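PDB 3NO2: uncharacterized protein from Bacteroides caccae, which is of unknown function but folds as a six-bladed beta-propeller related to the Mal s 1 allergen-like proteins. Local coordinates for residues L7-S12 against K16-N21. Sequence-based numbering, arbitrary orientation.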
loop_
_atom_site.group_PDB
_atom_site.type_symbol
_atom_site.label_atom_id
_atom_site.label_comp_id
_atom_site.label_asym_id
_atom_site.label_seq_id
_atom_site.Cartn_x
_atom_site.Cartn_y
_atom_site.Cartn_z
ATOM N N LEU A 7 0.792 -15.031 0.453
ATOM C CA LEU A 7 0.924 -13.571 0.498
ATOM C C LEU A 7 1.387 -13.061 -0.842
ATOM O O LEU A 7 2.434 -13.447 -1.341
ATOM C CB LEU A 7 1.916 -13.149 1.571
ATOM C CG LEU A 7 1.558 -13.588 2.974
ATOM C CD1 LEU A 7 2.791 -13.415 3.915
ATOM C CD2 LEU A 7 0.336 -12.889 3.535
ATOM N N LEU A 8 0.579 -12.217 -1.433
ATOM C CA LEU A 8 0.911 -11.491 -2.671
ATOM C C LEU A 8 1.723 -10.252 -2.257
ATOM O O LEU A 8 1.283 -9.515 -1.388
ATOM C CB LEU A 8 -0.360 -11.094 -3.414
ATOM C CG LEU A 8 -0.244 -10.263 -4.679
ATOM C CD1 LEU A 8 0.462 -11.032 -5.800
ATOM C CD2 LEU A 8 -1.621 -9.743 -5.109
ATOM N N VAL A 9 2.859 -10.043 -2.868
ATOM C CA VAL A 9 3.773 -8.928 -2.492
ATOM C C VAL A 9 4.338 -8.256 -3.741
ATOM O O VAL A 9 4.462 -8.861 -4.824
ATOM C CB VAL A 9 4.947 -9.391 -1.593
ATOM C CG1 VAL A 9 4.405 -9.837 -0.218
ATOM C CG2 VAL A 9 5.802 -10.510 -2.223
ATOM N N GLY A 10 4.765 -7.015 -3.550
ATOM C CA GLY A 10 5.468 -6.278 -4.549
ATOM C C GLY A 10 6.191 -5.125 -3.891
ATOM O O GLY A 10 6.045 -4.897 -2.671
ATOM N N GLY A 11 6.961 -4.363 -4.634
ATOM C CA GLY A 11 7.601 -3.185 -4.083
ATOM C C GLY A 11 8.383 -2.391 -5.058
ATOM O O GLY A 11 8.902 -2.927 -6.062
ATOM N N SER A 12 8.559 -1.104 -4.754
ATOM C CA SER A 12 9.359 -0.233 -5.558
ATOM C C SER A 12 10.775 -0.787 -5.598
ATOM O O SER A 12 11.336 -1.169 -4.558
ATOM C CB SER A 12 9.346 1.153 -4.935
ATOM O OG SER A 12 10.129 2.039 -5.701
ATOM N N LYS A 16 9.555 -7.657 -9.999
ATOM C CA LYS A 16 8.601 -8.775 -10.001
ATOM C C LYS A 16 7.517 -8.471 -8.998
ATOM O O LYS A 16 7.777 -7.803 -7.991
ATOM C CB LYS A 16 9.261 -10.099 -9.535
ATOM C CG LYS A 16 10.427 -10.587 -10.387
ATOM C CD LYS A 16 10.081 -10.836 -11.822
ATOM C CE LYS A 16 11.347 -11.341 -12.582
ATOM N NZ LYS A 16 11.129 -11.613 -14.040
ATOM N N ILE A 17 6.318 -9.000 -9.216
ATOM C CA ILE A 17 5.394 -9.255 -8.107
ATOM C C ILE A 17 5.429 -10.764 -7.848
ATOM O O ILE A 17 5.805 -11.540 -8.730
ATOM C CB ILE A 17 3.961 -8.726 -8.341
ATOM C CG1 ILE A 17 3.347 -9.343 -9.577
ATOM C CG2 ILE A 17 4.026 -7.164 -8.452
ATOM C CD1 ILE A 17 1.910 -8.959 -9.796
ATOM N N ALA A 18 5.106 -11.180 -6.644
ATOM C CA ALA A 18 5.311 -12.551 -6.239
ATOM C C ALA A 18 4.244 -12.998 -5.286
ATOM O O ALA A 18 3.621 -12.184 -4.598
ATOM C CB ALA A 18 6.714 -12.740 -5.627
ATOM N N ILE A 19 4.045 -14.317 -5.201
ATOM C CA ILE A 19 3.232 -14.922 -4.162
ATOM C C ILE A 19 4.132 -15.831 -3.347
ATOM O O ILE A 19 4.903 -16.636 -3.897
ATOM C CB ILE A 19 2.032 -15.725 -4.710
ATOM C CG1 ILE A 19 1.104 -14.769 -5.460
ATOM C CG2 ILE A 19 1.281 -16.461 -3.550
ATOM C CD1 ILE A 19 0.025 -15.458 -6.311
ATOM N N ILE A 20 4.086 -15.647 -2.031
ATOM C CA ILE A 20 4.931 -16.353 -1.070
ATOM C C ILE A 20 4.020 -17.243 -0.214
ATOM O O ILE A 20 2.975 -16.822 0.280
ATOM C CB ILE A 20 5.680 -15.342 -0.210
ATOM C CG1 ILE A 20 6.682 -14.579 -1.109
ATOM C CG2 ILE A 20 6.430 -16.020 0.960
ATOM C CD1 ILE A 20 7.409 -13.396 -0.447
ATOM N N ASN A 21 4.451 -18.491 -0.038
ATOM C CA ASN A 21 3.856 -19.372 0.971
ATOM C C ASN A 21 4.388 -18.930 2.328
ATOM O O ASN A 21 5.599 -18.941 2.560
ATOM C CB ASN A 21 4.276 -20.824 0.659
ATOM C CG ASN A 21 3.811 -21.833 1.702
ATOM O OD1 ASN A 21 3.831 -21.583 2.894
ATOM N ND2 ASN A 21 3.382 -23.029 1.216
HETATM O O HOH W 1 7.268 -5.184 -7.297
#
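Leu7 and Val9 pair with Ile20 and Ala18 as the hydrogen-bonded positions of an antiparallel beta hairpin, with Leu8 and Ile19 as the non-hydrogen-bonded pair between them. The strand axes of 7-10 and 16-21 approach to 4.7 Å at 148°, a marked twist. Leu7 N gives to Ile20 O at 2.8 Å in the carbonyl plane, whereas Ile20 N reaches Leu7 O tilted 24° from the plane of the Leu7 carbonyl. Val9 and Ala18 likewise exchange two bonds, the last direct ones. Gly10 still lies opposite Ile17, and beyond them a water accepts a hydrogen bond from Gly11 N (2.8 Å) and can donate one to Lys16 O.

Beta-branched Val9, Ile19 and Ile20 suit the extended backbone, and side chains alternate between two apolar faces. On one, Leu8 has the reach to carry CD1 across to Ile19 CG1 at 3.8 Å; Leu8 and Ile17 also pack on Ile50 of the next blade. Gly10, lacking a side chain, avoids crowding Ile17 CG2. On the other, Val9 CG2 meets the Ile20 CD1 methyl at 3.8 Å, the side chains crossing at about a right angle, while the small Ala18 CB lies beside Val9 CG2.

Strand 6-10 also pairs with C-terminal strand 270-274, the velcro closure of many propellers. Leu8 bonds to Cys272, Ile17 to Tyr31 and Ile19 to Val28, so amides turned away from the hairpin find partners in the flanking strands, between greasy faces.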